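Local coordinates for putative flagella-related protein H (Methanocaldococcus jannaschii DSM 2661, PDB 4WIA) that probably binds and hydrolyses ATP as a P-loop ATPase component of the archaellum, the archaeal flagellum, at residues 146-149 with 150-153; 108-111 with 112-116; 9-12 with 13-16. All coordinates share one frame; numbering follows the deposited sequence.

Interactions 1 and 2 are neighbours in the fold, their centres 12 Å apart: helix 142-153 lies beside helix 108-114, and Phe148 CE1 comes within 3.4 Å of Met113 O. Interaction 3 belongs to another region, the loop between strand 6-7 and helix 16-19, with nearest atoms about 15 Å from interaction 1 and about 21 Å from interaction 2. Interactions 2 and 3 lie on opposite sides of the chain's centre. None forms the ATP site inferred by similarity, although the side chain of Leu16 is about 9 Å from that of Val42 and the side chain of Phe108 about 12 Å from that of Gln64. The sulfate of interaction 3 is held at a subunit boundary.

Interaction 1. Residues 146-149 with 150-153; sequences MAFF and KRIT
In the last turns of helix 142-153, Phe148 offers one ring face to Ile152, one turn on, and its edge to Arg151. Ile152 CG1 sits 4.1 Å from the centroid of the Phe148 ring, 25° off the normal, so the CH-pi contact is over the face but displaced toward the rim at CZ. With CG swung anti to the backbone N (chi1 166°), the ring stands beside its own carbonyl, on the side where Ile152 follows. Arg151 NH1 arrives in the ring plane, 3.7 Å from Phe148 CD1; the guanidinium is turned 80° to the ring and lays its face over Phe148 CA, 3.7 Å from Arg151 CZ. Replacing Phe148 with an alanine would probably leave Ile152 CG1 facing a gap, and Tyr119 without its edge-to-face ring partner. The backbone beneath keeps its i to i+4 bonds: Lys150 N bonds to Met146 O at 2.9 Å, and Thr153 N to Phe149 O at 2.8 Å. Outside the helix, Lys150 NZ bonds to Ser179 O. Helix 142-153 thus sets Phe149 and Ile152 on Ile159 of the central sheet and Phe148 against helix 108-114, within the alpha/beta fold of P-loop NTPases.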
loop_
_atom_site.group_PDB
_atom_site.type_symbol
_atom_site.label_atom_id
_atom_site.label_comp_id
_atom_site.label_asym_id
_atom_site.label_seq_id
_atom_site.Cartn_x
_atom_site.Cartn_y
_atom_site.Cartn_z
HETATM N N MSE A 146 9.519 30.555 -12.089
HETATM C CA MSE A 146 9.695 29.338 -12.908
HETATM C C MSE A 146 11.071 28.773 -12.694
HETATM O O MSE A 146 11.247 27.586 -12.539
HETATM C CB MSE A 146 9.429 29.556 -14.408
HETATM C CG MSE A 146 7.970 29.897 -14.745
HETATM SE SE MSE A 146 6.566 28.674 -14.108
HETATM C CE MSE A 146 7.809 27.348 -13.347
ATOM N N ALA A 147 12.063 29.632 -12.692
ATOM C CA ALA A 147 13.452 29.199 -12.488
ATOM C C ALA A 147 13.608 28.534 -11.135
ATOM O O ALA A 147 14.327 27.557 -11.007
ATOM C CB ALA A 147 14.401 30.395 -12.621
ATOM N N PHE A 148 12.929 29.072 -10.132
ATOM C CA PHE A 148 12.973 28.496 -8.817
ATOM C C PHE A 148 12.330 27.106 -8.786
ATOM O O PHE A 148 12.878 26.152 -8.222
ATOM C CB PHE A 148 12.252 29.423 -7.836
ATOM C CG PHE A 148 11.955 28.751 -6.525
ATOM C CD1 PHE A 148 12.961 28.587 -5.587
ATOM C CD2 PHE A 148 10.726 28.159 -6.303
ATOM C CE1 PHE A 148 12.734 27.935 -4.412
ATOM C CE2 PHE A 148 10.473 27.499 -5.106
ATOM C CZ PHE A 148 11.486 27.386 -4.149
ATOM N N PHE A 149 11.131 27.002 -9.350
ATOM C CA PHE A 149 10.460 25.663 -9.482
ATOM C C PHE A 149 11.329 24.636 -10.223
ATOM O O PHE A 149 11.411 23.477 -9.805
ATOM C CB PHE A 149 9.103 25.771 -10.186
ATOM C CG PHE A 149 8.002 26.356 -9.341
ATOM C CD1 PHE A 149 8.112 26.479 -7.976
ATOM C CD2 PHE A 149 6.855 26.806 -9.957
ATOM C CE1 PHE A 149 7.108 27.033 -7.243
ATOM C CE2 PHE A 149 5.822 27.339 -9.223
ATOM C CZ PHE A 149 5.939 27.436 -7.861
ATOM N N LYS A 150 11.967 25.069 -11.299
ATOM C CA LYS A 150 12.913 24.200 -12.032
ATOM C C LYS A 150 14.082 23.670 -11.176
ATOM O O LYS A 150 14.534 22.550 -11.340
ATOM C CB LYS A 150 13.459 24.920 -13.286
ATOM C CG LYS A 150 12.434 24.985 -14.405
ATOM C CD LYS A 150 11.744 23.652 -14.693
ATOM C CE LYS A 150 10.701 23.925 -15.779
ATOM N NZ LYS A 150 10.420 22.861 -16.744
ATOM N N ARG A 151 14.530 24.507 -10.267
ATOM C CA ARG A 151 15.572 24.207 -9.318
ATOM C C ARG A 151 15.066 23.144 -8.341
ATOM O O ARG A 151 15.739 22.149 -8.086
ATOM C CB ARG A 151 15.912 25.541 -8.602
ATOM C CG ARG A 151 17.351 25.947 -8.540
ATOM C CD ARG A 151 17.547 27.452 -8.880
ATOM N NE ARG A 151 16.896 28.375 -7.921
ATOM C CZ ARG A 151 16.446 29.613 -8.184
ATOM N NH1 ARG A 151 15.844 30.312 -7.216
ATOM N NH2 ARG A 151 16.576 30.159 -9.402
ATOM N N ILE A 152 13.834 23.274 -7.883
ATOM C CA ILE A 152 13.266 22.252 -6.995
ATOM C C ILE A 152 12.945 20.921 -7.730
ATOM O O ILE A 152 13.237 19.829 -7.207
ATOM C CB ILE A 152 12.013 22.773 -6.307
ATOM C CG1 ILE A 152 12.305 24.027 -5.505
ATOM C CG2 ILE A 152 11.380 21.703 -5.452
ATOM C CD1 ILE A 152 13.120 23.819 -4.254
ATOM N N THR A 153 12.358 20.988 -8.914
ATOM C CA THR A 153 12.062 19.740 -9.669
ATOM C C THR A 153 13.321 19.047 -10.093
ATOM O O THR A 153 13.349 17.827 -10.212
ATOM C CB THR A 153 11.135 19.946 -10.886
ATOM O OG1 THR A 153 11.646 20.950 -11.770
ATOM C CG2 THR A 153 9.786 20.394 -10.422
#

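Interaction 2. Residues 108-111 with 112-116; sequences FLKK and VMETR
Glu114 folds back along helix 108-114 over Lys110, one turn earlier. Glu114 CB stands 3.2 Å from Lys110 O. Glu114 CG, anti to the carbonyl carbon and beside the backbone N (chi1 -67°), stays over the same carbonyl oxygen, 3.1 Å from Lys110 O. From there the chain is extended, which carries Glu114 CD away from the backbone to within 3.5 Å of Lys110 CG. The carboxylate then meets the aliphatic part of the lysine: Glu114 OE1 is 3.4 Å from Lys110 CE, and Glu114 OE2 is 3.4 Å from Lys110 CG. The ammonium passes beyond it, leaving Lys110 NZ 4.5 Å from Glu114 OE2. That is too far for a salt bridge, so any attraction between the two charges is probably modest, and the pair meets mainly as methylene against carboxylate.

The backbone changes as the helix ends. Val112 N still bonds to Phe108 O in the regular way, whereas Glu114 N makes weak bonds to Lys110 O and Lys111 O. Lys111 O is gripped twice by Thr115, by its hydroxyl OG1 at 2.6 Å and by its N at 3.1 Å, and the two donors reach it from opposite faces of the carbonyl plane. Thr115 OG1 lies beside its own backbone N (chi1 -44°), which directs the hydroxyl back along the helix. Meanwhile Val112 and Leu109 turn to Leu132 of helix 129-134, and Val112 and Met113 to Leu145 of helix 142-153. The result is a short amphipathic helix, with Lys110, Lys111 and Glu114 on its exposed side, closed at its C-terminal end by a threonine whose hydroxyl bonds to the carbonyl four residues back.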
loop_
_atom_site.group_PDB
_atom_site.type_symbol
_atom_site.label_atom_id
_atom_site.label_comp_id
_atom_site.label_asym_id
_atom_site.label_seq_id
_atom_site.Cartn_x
_atom_site.Cartn_y
_atom_site.Cartn_z
ATOM N N PHE A 108 3.598 37.370 -1.897
ATOM C CA PHE A 108 3.235 35.965 -1.907
ATOM C C PHE A 108 4.333 35.125 -2.493
ATOM O O PHE A 108 4.697 34.094 -1.942
ATOM C CB PHE A 108 1.944 35.783 -2.685
ATOM C CG PHE A 108 0.750 36.354 -1.977
ATOM C CD1 PHE A 108 0.409 35.886 -0.714
ATOM C CD2 PHE A 108 0.003 37.399 -2.539
ATOM C CE1 PHE A 108 -0.676 36.397 -0.033
ATOM C CE2 PHE A 108 -1.091 37.912 -1.857
ATOM C CZ PHE A 108 -1.445 37.388 -0.605
ATOM N N LEU A 109 4.894 35.594 -3.591
ATOM C CA LEU A 109 5.908 34.831 -4.306
ATOM C C LEU A 109 7.212 34.651 -3.544
ATOM O O LEU A 109 7.872 33.622 -3.640
ATOM C CB LEU A 109 6.142 35.476 -5.686
ATOM C CG LEU A 109 4.877 35.483 -6.584
ATOM C CD1 LEU A 109 5.248 35.879 -8.002
ATOM C CD2 LEU A 109 4.094 34.171 -6.611
ATOM N N LYS A 110 7.593 35.669 -2.797
ATOM C CA LYS A 110 8.738 35.578 -1.903
ATOM C C LYS A 110 8.510 34.499 -0.836
ATOM O O LYS A 110 9.373 33.665 -0.627
ATOM C CB LYS A 110 8.960 36.943 -1.279
ATOM C CG LYS A 110 10.080 36.981 -0.252
ATOM C CD LYS A 110 10.244 38.363 0.334
ATOM C CE LYS A 110 11.127 38.298 1.560
ATOM N NZ LYS A 110 11.581 39.645 1.966
ATOM N N LYS A 111 7.332 34.500 -0.204
ATOM C CA LYS A 111 6.951 33.439 0.764
ATOM C C LYS A 111 7.001 32.031 0.162
ATOM O O LYS A 111 7.514 31.080 0.759
ATOM C CB LYS A 111 5.532 33.676 1.299
ATOM C CG LYS A 111 5.425 34.737 2.386
ATOM C CD LYS A 111 5.138 34.149 3.788
ATOM C CE LYS A 111 4.701 35.170 4.834
ATOM N NZ LYS A 111 5.775 35.840 5.632
ATOM N N VAL A 112 6.438 31.909 -1.025
ATOM C CA VAL A 112 6.473 30.662 -1.751
ATOM C C VAL A 112 7.905 30.164 -1.965
ATOM O O VAL A 112 8.177 28.972 -1.835
ATOM C CB VAL A 112 5.763 30.827 -3.128
ATOM C CG1 VAL A 112 6.163 29.726 -4.114
ATOM C CG2 VAL A 112 4.267 30.873 -2.916
HETATM N N MSE A 113 8.806 31.073 -2.339
HETATM C CA MSE A 113 10.162 30.651 -2.700
HETATM C C MSE A 113 10.996 30.372 -1.475
HETATM O O MSE A 113 11.962 29.625 -1.543
HETATM C CB MSE A 113 10.844 31.613 -3.645
HETATM C CG MSE A 113 9.997 31.819 -4.890
HETATM SE SE MSE A 113 10.759 33.098 -6.175
HETATM C CE MSE A 113 12.655 32.602 -5.874
ATOM N N GLU A 114 10.620 30.951 -0.349
ATOM C CA GLU A 114 11.480 30.968 0.838
ATOM C C GLU A 114 11.075 30.031 1.962
ATOM O O GLU A 114 11.850 29.774 2.864
ATOM C CB GLU A 114 11.516 32.362 1.405
ATOM C CG GLU A 114 12.200 33.374 0.539
ATOM C CD GLU A 114 12.309 34.726 1.221
ATOM O OE1 GLU A 114 11.594 35.003 2.214
ATOM O OE2 GLU A 114 13.060 35.536 0.710
ATOM N N THR A 115 9.874 29.510 1.935
ATOM C CA THR A 115 9.496 28.658 3.037
ATOM C C THR A 115 10.007 27.208 2.858
ATOM O O THR A 115 9.435 26.419 2.088
ATOM C CB THR A 115 7.978 28.679 3.244
ATOM O OG1 THR A 115 7.517 30.012 3.152
ATOM C CG2 THR A 115 7.607 28.121 4.599
ATOM N N ARG A 116 11.039 26.853 3.610
ATOM C CA ARG A 116 11.715 25.559 3.491
ATOM C C ARG A 116 10.788 24.414 3.664
ATOM O O ARG A 116 10.945 23.376 3.017
ATOM C CB ARG A 116 12.762 25.377 4.578
ATOM C CG ARG A 116 13.846 26.421 4.643
ATOM C CD ARG A 116 14.582 26.253 5.966
ATOM N NE ARG A 116 15.990 26.566 5.917
ATOM C CZ ARG A 116 16.787 26.594 6.993
ATOM N NH1 ARG A 116 16.305 26.294 8.213
ATOM N NH2 ARG A 116 18.076 26.938 6.847
#

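Interaction 3. Residues 9-12 with 13-16; sequences IDLS and RDDL. With SO4 (sulfate ion), chain D.
Sulfate O2, lying against the Ser12-Arg13 corner, is gripped twice by Arg13: by NE at 2.9 Å and by the backbone N at 3.0 Å. The rest of the anion is divided between the two residues, with Arg13 NH2 bonding to O3 at 2.7 Å and Ser12 N to O4 at 2.8 Å. The sulfur lies in the guanidinium plane at its edge, and the NE and NH2 bonds are nearly straight, at 163° and 165°. Arg13 can curl along one side of the ion because CG stands between its backbone N and carbonyl carbon (chi1 76°) and the chain bends again at chi3. NH1 turns to Ile223 O and Asn78 O, which helps fix the rotation of the guanidinium. Behind this corner, a type I turn from Leu11 to Asp14, Leu16 N bonds to Asp14 OD1 at 2.9 Å in an Asx turn, while Asp14 OD2 makes a salt bridge with Arg46. Ser12 OG meets Lys84 of a neighbouring subunit. Two backbone amides and Arg13 of this chain, with Lys84 and Arg55 of that subunit, thus make a positively charged interface site that accepts a sulfate, probably from the crystallisation liquor, whose charge likely offsets theirs.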
loop_
_atom_site.group_PDB
_atom_site.type_symbol
_atom_site.label_atom_id
_atom_site.label_comp_id
_atom_site.label_asym_id
_atom_site.label_seq_id
_atom_site.Cartn_x
_atom_site.Cartn_y
_atom_site.Cartn_z
ATOM N N ILE A 9 0.435 6.947 -8.201
ATOM C CA ILE A 9 -0.776 7.566 -7.762
ATOM C C ILE A 9 -1.958 6.546 -7.744
ATOM O O ILE A 9 -3.119 6.953 -7.581
ATOM C CB ILE A 9 -1.160 8.742 -8.681
ATOM C CG1 ILE A 9 -1.207 8.293 -10.133
ATOM C CG2 ILE A 9 -0.167 9.870 -8.547
ATOM C CD1 ILE A 9 -2.434 8.742 -10.877
ATOM N N ASP A 10 -1.643 5.267 -7.828
ATOM C CA ASP A 10 -2.635 4.230 -8.008
ATOM C C ASP A 10 -3.679 4.142 -6.930
ATOM O O ASP A 10 -3.356 4.068 -5.789
ATOM C CB ASP A 10 -1.948 2.880 -7.975
ATOM C CG ASP A 10 -0.757 2.799 -8.843
ATOM O OD1 ASP A 10 -0.134 3.784 -9.191
ATOM O OD2 ASP A 10 -0.413 1.698 -9.169
ATOM N N LEU A 11 -4.932 4.044 -7.329
ATOM C CA LEU A 11 -6.013 3.652 -6.461
ATOM C C LEU A 11 -6.851 2.539 -7.051
ATOM O O LEU A 11 -6.990 2.409 -8.271
ATOM C CB LEU A 11 -6.917 4.871 -6.244
ATOM C CG LEU A 11 -6.291 6.124 -5.662
ATOM C CD1 LEU A 11 -7.339 7.199 -5.532
ATOM C CD2 LEU A 11 -5.713 5.859 -4.292
ATOM N N SER A 12 -7.481 1.757 -6.182
ATOM C CA SER A 12 -8.342 0.717 -6.639
ATOM C C SER A 12 -9.497 1.265 -7.482
ATOM O O SER A 12 -9.905 0.638 -8.448
ATOM C CB SER A 12 -8.912 -0.078 -5.468
ATOM O OG SER A 12 -7.953 -0.874 -4.811
ATOM N N ARG A 13 -10.034 2.396 -7.081
ATOM C CA ARG A 13 -11.309 2.862 -7.556
ATOM C C ARG A 13 -11.261 3.473 -8.924
ATOM O O ARG A 13 -12.288 3.725 -9.502
ATOM C CB ARG A 13 -11.866 3.903 -6.615
ATOM C CG ARG A 13 -11.216 5.283 -6.737
ATOM C CD ARG A 13 -11.718 6.198 -5.647
ATOM N NE ARG A 13 -11.126 5.823 -4.368
ATOM C CZ ARG A 13 -11.430 6.376 -3.192
ATOM N NH1 ARG A 13 -12.285 7.391 -3.130
ATOM N NH2 ARG A 13 -10.861 5.939 -2.092
ATOM N N ASP A 14 -10.106 3.752 -9.470
ATOM C CA ASP A 14 -10.056 4.251 -10.802
ATOM C C ASP A 14 -8.798 3.764 -11.490
ATOM O O ASP A 14 -7.937 3.182 -10.886
ATOM C CB ASP A 14 -10.187 5.799 -10.875
ATOM C CG ASP A 14 -8.999 6.545 -10.291
ATOM O OD1 ASP A 14 -7.832 6.213 -10.627
ATOM O OD2 ASP A 14 -9.236 7.528 -9.510
ATOM N N ASP A 15 -8.720 4.005 -12.778
ATOM C CA ASP A 15 -7.516 3.661 -13.555
ATOM C C ASP A 15 -6.759 4.910 -14.077
ATOM O O ASP A 15 -6.120 4.875 -15.106
ATOM C CB ASP A 15 -7.920 2.705 -14.704
ATOM C CG ASP A 15 -8.784 3.378 -15.771
ATOM O OD1 ASP A 15 -9.207 4.522 -15.633
ATOM O OD2 ASP A 15 -8.947 2.804 -16.835
ATOM N N LEU A 16 -6.785 5.994 -13.327
ATOM C CA LEU A 16 -6.072 7.213 -13.725
ATOM C C LEU A 16 -4.573 6.961 -13.920
ATOM O O LEU A 16 -3.978 7.525 -14.831
ATOM C CB LEU A 16 -6.260 8.332 -12.731
ATOM C CG LEU A 16 -5.679 9.697 -13.180
ATOM C CD1 LEU A 16 -6.316 10.216 -14.460
ATOM C CD2 LEU A 16 -5.823 10.739 -12.102
HETATM S S SO4 D . -8.850 3.052 -3.113
HETATM O O1 SO4 D . -9.552 1.956 -2.410
HETATM O O2 SO4 D . -9.601 3.413 -4.337
HETATM O O3 SO4 D . -8.760 4.232 -2.225
HETATM O O4 SO4 D . -7.488 2.608 -3.484
HETATM O O HOH W 1 -5.426 4.853 -10.350
#